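Local atomic coordinates of Aureochrome1-like protein (Ochromonas danica, PDB entry 6I20), a protein that probably acts as a blue-light photoreceptor of the aureochrome family, binding flavin mononucleotide in a PAS domain of the LOV type. Residues A[41-44]-A[45-49]; A[55-58]-A[59-63]; A[69-72]-A[73-77]; A[121-124]-A[125-129]. All coordinates share one frame; numbering follows the deposited sequence.

Interaction 1: A[41-44]-A[45-49]; sequences TGYA and LSEVL
Glu47 OE1 is gripped from two directions: the backbone N of Ala44 donates to it over 3.0 Å in a nearly straight bond (166° at the hydrogen), and Lys88 adds a salt bridge. The first bond is the side-chain half of a capping box, Ala44 having no side-chain acceptor to return it, at the start of the short, weakly bonded helix 45-48 of the PAS domain. Gly42, at positive phi, ends the preceding helix 35-41. The carboxylate reaches back because CG of Glu47 stands beside its own backbone N (chi1 -65°) and the chain then runs extended; the Ala44 N-H meets the anti lone pair of OE1, the one turned away from OE2. A reciprocal backbone bond closes the loop, with Glu47 N giving to Ala44 O at 2.9 Å from well above the carbonyl plane. The ring of Tyr43 and the Glu47 carboxylate are turned 61° apart, the two side chains crossing at about a right angle. The ring also meets Phe55 edge-to-face, and Val48 reaches that same phenylalanine as well as Phe37 and Leu38 of helix 35-41. Closest of the apolar atoms is the CG1 branch of Val48, which presses on Tyr43 CB at 3.4 Å.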
loop_
_atom_site.group_PDB
_atom_site.type_symbol
_atom_site.label_atom_id
_atom_site.label_comp_id
_atom_site.label_asym_id
_atom_site.label_seq_id
_atom_site.Cartn_x
_atom_site.Cartn_y
_atom_site.Cartn_z
ATOM N N THR A 41 -3.622 5.944 -8.974
ATOM C CA THR A 41 -2.640 6.949 -8.613
ATOM C C THR A 41 -2.201 7.841 -9.763
ATOM O O THR A 41 -1.626 8.933 -9.494
ATOM C CB THR A 41 -1.396 6.298 -7.998
ATOM O OG1 THR A 41 -0.693 5.541 -9.000
ATOM C CG2 THR A 41 -1.726 5.473 -6.792
ATOM N N GLY A 42 -2.439 7.445 -11.010
ATOM C CA GLY A 42 -1.982 8.211 -12.172
ATOM C C GLY A 42 -0.541 8.020 -12.607
ATOM O O GLY A 42 -0.111 8.654 -13.575
ATOM N N TYR A 43 0.226 7.166 -11.921
ATOM C CA TYR A 43 1.616 6.923 -12.258
ATOM C C TYR A 43 1.744 5.796 -13.255
ATOM O O TYR A 43 0.931 4.856 -13.219
ATOM C CB TYR A 43 2.447 6.597 -11.003
ATOM C CG TYR A 43 2.650 7.787 -10.092
ATOM C CD1 TYR A 43 3.726 8.636 -10.271
ATOM C CD2 TYR A 43 1.750 8.099 -9.078
ATOM C CE1 TYR A 43 3.901 9.741 -9.455
ATOM C CE2 TYR A 43 1.932 9.193 -8.260
ATOM C CZ TYR A 43 3.003 10.026 -8.466
ATOM O OH TYR A 43 3.184 11.124 -7.675
ATOM N N ALA A 44 2.724 5.864 -14.142
ATOM C CA ALA A 44 3.107 4.763 -15.000
ATOM C C ALA A 44 3.879 3.740 -14.189
ATOM O O ALA A 44 4.549 4.038 -13.194
ATOM C CB ALA A 44 3.936 5.246 -16.177
ATOM N N LEU A 45 3.834 2.487 -14.635
ATOM C CA LEU A 45 4.565 1.422 -13.933
ATOM C C LEU A 45 6.067 1.759 -13.782
ATOM O O LEU A 45 6.667 1.534 -12.722
ATOM C CB LEU A 45 4.423 0.078 -14.678
ATOM C CG LEU A 45 5.027 -1.131 -13.972
ATOM C CD1 LEU A 45 4.416 -1.382 -12.589
ATOM C CD2 LEU A 45 4.835 -2.357 -14.856
ATOM N N SER A 46 6.636 2.339 -14.833
ATOM C CA SER A 46 8.046 2.726 -14.854
ATOM C C SER A 46 8.372 3.853 -13.879
ATOM O O SER A 46 9.567 4.097 -13.653
ATOM C CB SER A 46 8.401 3.147 -16.280
ATOM O OG SER A 46 7.500 4.152 -16.698
ATOM N N GLU A 47 7.377 4.523 -13.315
ATOM C CA GLU A 47 7.568 5.566 -12.324
ATOM C C GLU A 47 7.405 5.063 -10.904
ATOM O O GLU A 47 7.648 5.802 -9.957
ATOM C CB GLU A 47 6.563 6.712 -12.563
ATOM C CG GLU A 47 6.792 7.421 -13.863
ATOM C CD GLU A 47 5.777 8.480 -14.150
ATOM O OE1 GLU A 47 4.560 8.207 -14.132
ATOM O OE2 GLU A 47 6.191 9.634 -14.390
ATOM N N VAL A 48 6.917 3.827 -10.735
ATOM C CA VAL A 48 6.634 3.299 -9.390
ATOM C C VAL A 48 7.574 2.178 -8.963
ATOM O O VAL A 48 7.968 2.093 -7.802
ATOM C CB VAL A 48 5.182 2.957 -9.195
ATOM C CG1 VAL A 48 4.222 4.052 -9.575
ATOM C CG2 VAL A 48 4.809 1.701 -9.827
ATOM N N LEU A 49 7.933 1.276 -9.886
ATOM C CA LEU A 49 8.848 0.213 -9.513
ATOM C C LEU A 49 10.165 0.811 -9.038
ATOM O O LEU A 49 10.658 1.792 -9.621
ATOM C CB LEU A 49 9.105 -0.738 -10.650
ATOM C CG LEU A 49 7.897 -1.519 -11.173
ATOM C CD1 LEU A 49 8.333 -2.313 -12.379
ATOM C CD2 LEU A 49 7.244 -2.388 -10.117
#

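Interaction 2: A[55-58]-A[59-63]; sequences FLQG and PETDP. With FMN (flavin mononucleotide), chain E.
A type I beta turn from Gly58 to Thr61 links the flavin-binding Gln57 to the start of helix 63-75. Thr61 holds the turn with two groups. Its backbone N donates to Gly58 O at 3.0 Å, while its hydroxyl OG1 receives the Gly58 N-H at 2.9 Å in a nearly straight bond of 168°. OG1 reaches that N-H because it stands beside its own backbone N (chi1 -55°); it is also hydrogen-bonded to Leu84 O of strand 79-86, so the turn is fastened to the sheet. The methyl CG2 comes within 4.1 Å of Gln57 CG, the two side chains crossing at about a right angle. Phe55, Leu56 and Gln57 end the NCRFLQ signature of LOV domains, the flavin-binding branch of the PAS fold. From here the Gln57 chain extends to the cofactor and places NE2 between ring and ribityl chain: it donates to FMN O2 and FMN O4', each at 3.0 Å, with a weak third bond to FMN N1 at 3.3 Å. With only two hydrogens on NE2, the last must share one with a better-placed bond. The CD1 methyl of Leu56 makes van der Waals contact with the polar FMN O4 at 3.6 Å.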
loop_
_atom_site.group_PDB
_atom_site.type_symbol
_atom_site.label_atom_id
_atom_site.label_comp_id
_atom_site.label_asym_id
_atom_site.label_seq_id
_atom_site.Cartn_x
_atom_site.Cartn_y
_atom_site.Cartn_z
ATOM N N PHE A 55 5.760 8.168 -1.811
ATOM C CA PHE A 55 5.487 9.204 -2.812
ATOM C C PHE A 55 4.025 9.610 -2.947
ATOM O O PHE A 55 3.691 10.645 -3.520
ATOM C CB PHE A 55 6.100 8.883 -4.204
ATOM C CG PHE A 55 5.486 7.682 -4.894
ATOM C CD1 PHE A 55 4.285 7.793 -5.574
ATOM C CD2 PHE A 55 6.116 6.445 -4.867
ATOM C CE1 PHE A 55 3.735 6.692 -6.193
ATOM C CE2 PHE A 55 5.541 5.338 -5.471
ATOM C CZ PHE A 55 4.340 5.454 -6.109
ATOM N N LEU A 56 3.149 8.755 -2.422
ATOM C CA LEU A 56 1.701 9.065 -2.372
ATOM C C LEU A 56 1.302 10.027 -1.277
ATOM O O LEU A 56 0.175 10.500 -1.247
ATOM C CB LEU A 56 0.887 7.778 -2.278
ATOM C CG LEU A 56 0.981 6.837 -3.455
ATOM C CD1 LEU A 56 0.140 5.591 -3.182
ATOM C CD2 LEU A 56 0.529 7.483 -4.759
ATOM N N GLN A 57 2.238 10.343 -0.376
ATOM C CA GLN A 57 1.903 11.193 0.771
ATOM C C GLN A 57 2.240 12.654 0.486
ATOM O O GLN A 57 3.095 12.940 -0.344
ATOM C CB GLN A 57 2.665 10.705 1.991
ATOM C CG GLN A 57 2.311 9.256 2.369
ATOM C CD GLN A 57 3.311 8.604 3.290
ATOM O OE1 GLN A 57 4.193 9.267 3.878
ATOM N NE2 GLN A 57 3.176 7.266 3.459
ATOM N N GLY A 58 1.583 13.544 1.196
ATOM C CA GLY A 58 1.796 14.977 0.997
ATOM C C GLY A 58 1.423 15.753 2.223
ATOM O O GLY A 58 1.209 15.191 3.306
ATOM N N PRO A 59 1.342 17.078 2.094
ATOM C CA PRO A 59 1.203 17.940 3.271
ATOM C C PRO A 59 -0.024 17.699 4.120
ATOM O O PRO A 59 0.028 17.947 5.312
ATOM C CB PRO A 59 1.148 19.345 2.666
ATOM C CG PRO A 59 1.838 19.216 1.413
ATOM C CD PRO A 59 1.602 17.856 0.862
ATOM N N GLU A 60 -1.122 17.265 3.516
ATOM C CA GLU A 60 -2.312 17.017 4.328
ATOM C C GLU A 60 -2.455 15.576 4.793
ATOM O O GLU A 60 -3.392 15.280 5.505
ATOM C CB GLU A 60 -3.530 17.539 3.619
ATOM C CG GLU A 60 -3.429 19.049 3.488
ATOM C CD GLU A 60 -4.708 19.727 3.113
ATOM O OE1 GLU A 60 -4.828 20.178 1.954
ATOM O OE2 GLU A 60 -5.564 19.849 3.993
ATOM N N THR A 61 -1.491 14.721 4.478
ATOM C CA THR A 61 -1.469 13.361 5.033
ATOM C C THR A 61 -1.122 13.425 6.509
ATOM O O THR A 61 -0.207 14.125 6.902
ATOM C CB THR A 61 -0.393 12.533 4.313
ATOM O OG1 THR A 61 -0.605 12.559 2.904
ATOM C CG2 THR A 61 -0.391 11.091 4.794
ATOM N N ASP A 62 -1.841 12.666 7.346
ATOM C CA ASP A 62 -1.639 12.705 8.778
ATOM C C ASP A 62 -0.372 11.903 9.118
ATOM O O ASP A 62 -0.321 10.709 8.866
ATOM C CB ASP A 62 -2.865 12.071 9.468
ATOM C CG ASP A 62 -2.766 12.104 10.984
ATOM O OD1 ASP A 62 -1.740 12.551 11.566
ATOM O OD2 ASP A 62 -3.725 11.661 11.667
ATOM N N PRO A 63 0.666 12.541 9.728
ATOM C CA PRO A 63 1.861 11.769 10.110
ATOM C C PRO A 63 1.572 10.641 11.108
ATOM O O PRO A 63 2.317 9.678 11.169
ATOM C CB PRO A 63 2.826 12.838 10.672
ATOM C CG PRO A 63 1.942 13.936 11.034
ATOM C CD PRO A 63 0.779 13.953 10.112
HETATM N N1 FMN E . 1.831 4.595 2.046
HETATM C C2 FMN E . 0.842 5.326 1.486
HETATM O O2 FMN E . 0.708 6.517 1.854
HETATM N N3 FMN E . 0.005 4.844 0.536
HETATM C C4 FMN E . 0.086 3.554 0.090
HETATM O O4 FMN E . -0.756 3.122 -0.743
HETATM C C4A FMN E . 1.133 2.748 0.621
HETATM N N5 FMN E . 1.284 1.454 0.197
HETATM C C5A FMN E . 2.239 0.702 0.798
HETATM C C6 FMN E . 2.415 -0.643 0.408
HETATM C C7 FMN E . 3.355 -1.439 0.974
HETATM C C7M FMN E . 3.496 -2.918 0.548
HETATM C C8 FMN E . 4.221 -0.928 2.001
HETATM C C8M FMN E . 5.252 -1.799 2.645
HETATM C C9 FMN E . 4.074 0.379 2.396
HETATM C C9A FMN E . 3.101 1.206 1.852
HETATM N N10 FMN E . 2.994 2.573 2.218
HETATM C C10 FMN E . 1.987 3.308 1.663
HETATM C "C1'" FMN E . 3.759 3.119 3.332
HETATM C "C2'" FMN E . 5.119 3.729 2.978
HETATM O "O2'" FMN E . 5.703 2.955 1.920
HETATM C "C3'" FMN E . 6.027 3.678 4.198
HETATM O "O3'" FMN E . 6.140 2.343 4.719
HETATM C "C4'" FMN E . 5.627 4.603 5.325
HETATM O "O4'" FMN E . 5.478 5.926 4.782
HETATM C "C5'" FMN E . 6.741 4.646 6.425
HETATM O "O5'" FMN E . 8.070 4.608 5.806
HETATM P P FMN E . 9.283 5.248 6.653
HETATM O O1P FMN E . 10.480 5.166 5.788
HETATM O O2P FMN E . 8.884 6.630 6.971
HETATM O O3P FMN E . 9.354 4.365 7.892
#

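Interaction 3: A[69-72]-A[73-77]; sequences VRKG and LERGE. With FMN (flavin mononucleotide), chain E.
Leu73, Glu74 and Arg75 each donate a backbone N-H to the carbonyl four residues back, and the helix then ends at Gly76, whose positive phi lets Glu77 N reach Gly72 O at 3.0 Å, an i to i+5 bond of the kind found in Schellman motifs. Arg70 and Lys71 leave this last turn in different ways. Arg70 bends at chi3 (-71°) and brings the edge of its guanidinium to the FMN phosphate: NH1 donates to FMN O2P over 2.6 Å, almost straight at 174°, and NE to FMN O3P over 3.0 Å. Two oxygens of one phosphate are therefore held by one planar group, whose rotation is fixed further by a salt bridge from NH2 to Glu67. Lys71 instead runs extended beside Arg75, laying its CD over one face of that guanidinium, 3.6 Å from Arg75 NH1; the like charges at the ends stay further apart. One turn separates Val69 from Leu73, and their tips, Val69 CG1 and Leu73 CD1, lie 4.1 Å apart, both resting on Ile99 of strand 92-103. Leu73 CD1 is also 3.5 Å from FMN O3'. A helix lending apolar residues to the ribityl chain and an arginine to the phosphate is characteristic of the LOV flavin site.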
loop_
_atom_site.group_PDB
_atom_site.type_symbol
_atom_site.label_atom_id
_atom_site.label_comp_id
_atom_site.label_asym_id
_atom_site.label_seq_id
_atom_site.Cartn_x
_atom_site.Cartn_y
_atom_site.Cartn_z
ATOM N N VAL A 69 1.433 2.784 10.202
ATOM C CA VAL A 69 1.960 1.891 9.191
ATOM C C VAL A 69 3.382 1.448 9.574
ATOM O O VAL A 69 3.745 0.261 9.511
ATOM C CB VAL A 69 1.922 2.513 7.787
ATOM C CG1 VAL A 69 2.698 1.658 6.820
ATOM C CG2 VAL A 69 0.494 2.768 7.314
ATOM N N ARG A 70 4.201 2.431 9.941
ATOM C CA ARG A 70 5.573 2.154 10.298
ATOM C C ARG A 70 5.674 1.126 11.404
ATOM O O ARG A 70 6.478 0.206 11.330
ATOM C CB ARG A 70 6.236 3.478 10.706
ATOM C CG ARG A 70 7.729 3.481 10.888
ATOM C CD ARG A 70 8.169 4.892 11.264
ATOM N NE ARG A 70 8.056 5.833 10.130
ATOM C CZ ARG A 70 7.373 6.993 10.055
ATOM N NH1 ARG A 70 7.419 7.671 8.903
ATOM N NH2 ARG A 70 6.644 7.490 11.059
ATOM N N LYS A 71 4.884 1.316 12.449
ATOM C CA LYS A 71 4.869 0.419 13.609
ATOM C C LYS A 71 4.418 -0.998 13.232
ATOM O O LYS A 71 4.980 -1.969 13.751
ATOM C CB LYS A 71 4.008 0.985 14.738
ATOM C CG LYS A 71 4.610 2.195 15.453
ATOM C CD LYS A 71 3.798 2.639 16.688
ATOM C CE LYS A 71 4.201 4.011 17.273
ATOM N NZ LYS A 71 3.487 4.466 18.495
ATOM N N GLY A 72 3.437 -1.122 12.346
ATOM C CA GLY A 72 2.993 -2.449 11.872
ATOM C C GLY A 72 4.127 -3.184 11.203
ATOM O O GLY A 72 4.344 -4.371 11.430
ATOM N N LEU A 73 4.866 -2.456 10.372
ATOM C CA LEU A 73 6.033 -3.010 9.703
ATOM C C LEU A 73 7.144 -3.402 10.695
ATOM O O LEU A 73 7.750 -4.469 10.520
ATOM C CB LEU A 73 6.555 -2.024 8.652
ATOM C CG LEU A 73 5.660 -1.777 7.445
ATOM C CD1 LEU A 73 6.148 -0.600 6.584
ATOM C CD2 LEU A 73 5.535 -2.981 6.550
ATOM N N GLU A 74 7.420 -2.579 11.699
ATOM C CA GLU A 74 8.466 -2.847 12.689
ATOM C C GLU A 74 8.106 -4.022 13.623
ATOM O O GLU A 74 8.989 -4.794 14.037
ATOM C CB GLU A 74 8.834 -1.560 13.480
ATOM C CG GLU A 74 9.844 -0.669 12.719
ATOM C CD GLU A 74 9.746 0.849 12.921
ATOM O OE1 GLU A 74 9.171 1.322 13.934
ATOM O OE2 GLU A 74 10.286 1.597 12.049
ATOM N N ARG A 75 6.813 -4.156 13.949
ATOM C CA ARG A 75 6.302 -5.189 14.881
ATOM C C ARG A 75 5.805 -6.453 14.245
ATOM O O ARG A 75 5.442 -7.412 14.970
ATOM C CB ARG A 75 5.151 -4.631 15.720
ATOM C CG ARG A 75 5.624 -3.500 16.594
ATOM C CD ARG A 75 4.526 -2.818 17.378
ATOM N NE ARG A 75 5.026 -1.544 17.921
ATOM C CZ ARG A 75 4.412 -0.792 18.838
ATOM N NH1 ARG A 75 4.974 0.336 19.237
ATOM N NH2 ARG A 75 3.247 -1.157 19.374
ATOM N N GLY A 76 5.773 -6.492 12.927
ATOM C CA GLY A 76 5.270 -7.628 12.184
ATOM C C GLY A 76 3.780 -7.890 12.353
ATOM O O GLY A 76 3.357 -9.020 12.494
ATOM N N GLU A 77 2.968 -6.852 12.315
ATOM C CA GLU A 77 1.516 -7.003 12.436
ATOM C C GLU A 77 0.833 -6.464 11.194
ATOM O O GLU A 77 1.210 -5.354 10.740
ATOM C CB GLU A 77 1.023 -6.222 13.655
ATOM C CG GLU A 77 1.708 -6.564 14.974
ATOM C CD GLU A 77 1.130 -5.795 16.133
ATOM O OE1 GLU A 77 1.702 -4.728 16.524
ATOM O OE2 GLU A 77 0.068 -6.222 16.638
HETATM N N1 FMN E . 1.831 4.595 2.046
HETATM C C2 FMN E . 0.842 5.326 1.486
HETATM O O2 FMN E . 0.708 6.517 1.854
HETATM N N3 FMN E . 0.005 4.844 0.536
HETATM C C4 FMN E . 0.086 3.554 0.090
HETATM O O4 FMN E . -0.756 3.122 -0.743
HETATM C C4A FMN E . 1.133 2.748 0.621
HETATM N N5 FMN E . 1.284 1.454 0.197
HETATM C C5A FMN E . 2.239 0.702 0.798
HETATM C C6 FMN E . 2.415 -0.643 0.408
HETATM C C7 FMN E . 3.355 -1.439 0.974
HETATM C C7M FMN E . 3.496 -2.918 0.548
HETATM C C8 FMN E . 4.221 -0.928 2.001
HETATM C C8M FMN E . 5.252 -1.799 2.645
HETATM C C9 FMN E . 4.074 0.379 2.396
HETATM C C9A FMN E . 3.101 1.206 1.852
HETATM N N10 FMN E . 2.994 2.573 2.218
HETATM C C10 FMN E . 1.987 3.308 1.663
HETATM C "C1'" FMN E . 3.759 3.119 3.332
HETATM C "C2'" FMN E . 5.119 3.729 2.978
HETATM O "O2'" FMN E . 5.703 2.955 1.920
HETATM C "C3'" FMN E . 6.027 3.678 4.198
HETATM O "O3'" FMN E . 6.140 2.343 4.719
HETATM C "C4'" FMN E . 5.627 4.603 5.325
HETATM O "O4'" FMN E . 5.478 5.926 4.782
HETATM C "C5'" FMN E . 6.741 4.646 6.425
HETATM O "O5'" FMN E . 8.070 4.608 5.806
HETATM P P FMN E . 9.283 5.248 6.653
HETATM O O1P FMN E . 10.480 5.166 5.788
HETATM O O2P FMN E . 8.884 6.630 6.971
HETATM O O3P FMN E . 9.354 4.365 7.892
HETATM O O HOH W 1 9.016 0.314 9.820
#

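Interaction 4: A[121-124]-A[125-129]; sequences EDYA and KAFLK
Tyr123 and Phe127, one helical turn apart, send their rings off the same side of helix 121-130. In both, CG lies opposite the backbone N (chi1 177° in the tyrosine), yet the rings do not stack: Tyr123 CE1 approaches Phe127 CB obliquely, at 4.3 Å. The tyrosine's outer end is fixed by a hydrogen bond from its OH to Gln96, and Phe127 rests on Thr80, Val82 and Gln96. Ala124, buried against the sheet, touches Val82 and Trp94. A different geometry governs Glu121 and Lys125, at the exposed margin of the helix, where both chains also touch Trp94. The glutamate chain is stretched out, whereas Lys125 curls at three successive torsions, chi2 (-48°) among them, so that its NZ folds back over the helix and stops 3.2 Å from Glu121 CG. The ammonium thus meets the aliphatic part of the glutamate instead of its acid end: NZ stays 4.6 Å from Glu121 OE2, too far for a salt bridge. Beneath these side chains the backbone is regular, with i to i+4 bonds such as Phe127 N to Tyr123 O at 2.9 Å and Leu128 N to Ala124 O at 3.0 Å. A helix that follows the last strand and lays a small and aromatic face on the antiparallel sheet is consistent with the C-terminal Jα helix that flanks many LOV domains.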
loop_
_atom_site.group_PDB
_atom_site.type_symbol
_atom_site.label_atom_id
_atom_site.label_comp_id
_atom_site.label_asym_id
_atom_site.label_seq_id
_atom_site.Cartn_x
_atom_site.Cartn_y
_atom_site.Cartn_z
ATOM N N GLU A 121 -14.730 10.771 1.700
ATOM C CA GLU A 121 -14.368 11.594 2.852
ATOM C C GLU A 121 -15.272 11.261 4.054
ATOM O O GLU A 121 -14.782 11.150 5.182
ATOM C CB GLU A 121 -14.499 13.069 2.475
ATOM C CG GLU A 121 -13.947 14.046 3.488
ATOM C CD GLU A 121 -14.164 15.489 3.039
ATOM O OE1 GLU A 121 -13.586 15.903 2.056
ATOM O OE2 GLU A 121 -14.963 16.153 3.681
ATOM N N ASP A 122 -16.573 11.070 3.814
ATOM C CA ASP A 122 -17.493 10.710 4.882
ATOM C C ASP A 122 -17.140 9.350 5.475
ATOM O O ASP A 122 -17.117 9.194 6.689
ATOM C CB ASP A 122 -18.946 10.696 4.396
ATOM C CG ASP A 122 -19.576 12.091 4.294
ATOM O OD1 ASP A 122 -18.947 13.136 4.576
ATOM O OD2 ASP A 122 -20.737 12.103 3.942
ATOM N N TYR A 123 -16.805 8.370 4.628
ATOM C CA TYR A 123 -16.381 7.042 5.128
ATOM C C TYR A 123 -15.091 7.192 5.938
ATOM O O TYR A 123 -14.986 6.589 7.018
ATOM C CB TYR A 123 -16.211 6.049 3.976
ATOM C CG TYR A 123 -15.700 4.685 4.392
ATOM C CD1 TYR A 123 -14.343 4.497 4.645
ATOM C CD2 TYR A 123 -16.530 3.580 4.483
ATOM C CE1 TYR A 123 -13.827 3.281 5.011
ATOM C CE2 TYR A 123 -16.020 2.347 4.847
ATOM C CZ TYR A 123 -14.663 2.191 5.113
ATOM O OH TYR A 123 -14.178 0.942 5.471
ATOM N N ALA A 124 -14.152 7.970 5.430
ATOM C CA ALA A 124 -12.874 8.190 6.098
ATOM C C ALA A 124 -13.058 8.805 7.478
ATOM O O ALA A 124 -12.438 8.360 8.451
ATOM C CB ALA A 124 -11.938 9.056 5.240
ATOM N N LYS A 125 -13.902 9.825 7.580
ATOM C CA LYS A 125 -14.118 10.474 8.882
ATOM C C LYS A 125 -14.725 9.515 9.904
ATOM O O LYS A 125 -14.301 9.476 11.077
ATOM C CB LYS A 125 -14.969 11.728 8.751
ATOM C CG LYS A 125 -14.359 12.873 7.942
ATOM C CD LYS A 125 -12.902 13.258 8.284
ATOM C CE LYS A 125 -11.866 12.752 7.294
ATOM N NZ LYS A 125 -12.084 13.489 6.022
ATOM N N ALA A 126 -15.661 8.698 9.448
ATOM C CA ALA A 126 -16.289 7.698 10.325
ATOM C C ALA A 126 -15.275 6.627 10.763
ATOM O O ALA A 126 -15.240 6.241 11.924
ATOM C CB ALA A 126 -17.476 7.027 9.637
ATOM N N PHE A 127 -14.410 6.208 9.837
ATOM C CA PHE A 127 -13.400 5.213 10.152
ATOM C C PHE A 127 -12.460 5.750 11.228
ATOM O O PHE A 127 -12.133 5.055 12.180
ATOM C CB PHE A 127 -12.651 4.778 8.874
ATOM C CG PHE A 127 -11.542 3.786 9.095
ATOM C CD1 PHE A 127 -10.304 4.173 9.632
ATOM C CD2 PHE A 127 -11.697 2.456 8.717
ATOM C CE1 PHE A 127 -9.286 3.269 9.842
ATOM C CE2 PHE A 127 -10.665 1.548 8.879
ATOM C CZ PHE A 127 -9.465 1.937 9.465
ATOM N N LEU A 128 -11.971 6.981 11.021
ATOM C CA LEU A 128 -11.020 7.566 11.938
ATOM C C LEU A 128 -11.602 7.817 13.320
ATOM O O LEU A 128 -10.946 7.596 14.341
ATOM C CB LEU A 128 -10.437 8.842 11.293
ATOM C CG LEU A 128 -9.591 8.591 10.022
ATOM C CD1 LEU A 128 -9.343 9.906 9.275
ATOM C CD2 LEU A 128 -8.286 7.903 10.352
ATOM N N LYS A 129 -12.870 8.175 13.360
ATOM C CA LYS A 129 -13.549 8.329 14.615
ATOM C C LYS A 129 -13.680 7.035 15.429
ATOM O O LYS A 129 -13.530 7.029 16.660
ATOM C CB LYS A 129 -14.922 8.926 14.363
ATOM C CG LYS A 129 -15.488 9.600 15.582
ATOM C CD LYS A 129 -16.506 10.632 15.157
ATOM C CE LYS A 129 -17.847 9.955 15.017
ATOM N NZ LYS A 129 -18.520 9.886 16.341
#

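How the interactions relate
All four contacts are local, but their chemistry follows their place in the fold. Interactions 1 and 2 touch, through Tyr43 and Val48 against Phe55 and through Thr41 against Leu56, so a helix start and a beta turn, both held by polar bonds, share an apolar seam. Interactions 2 and 3 meet through the cofactor: one serves the ring and ribityl O4', the other the phosphate and, through apolar side chains, the ribityl chain. Interaction 3 is partly buried, whereas the other three lie at the surface. Interactions 3 and 4 are helical segments resting on the sheet, the former against strand 92-103, the latter against 79-86 as well. Interaction 4 makes no touch with the others.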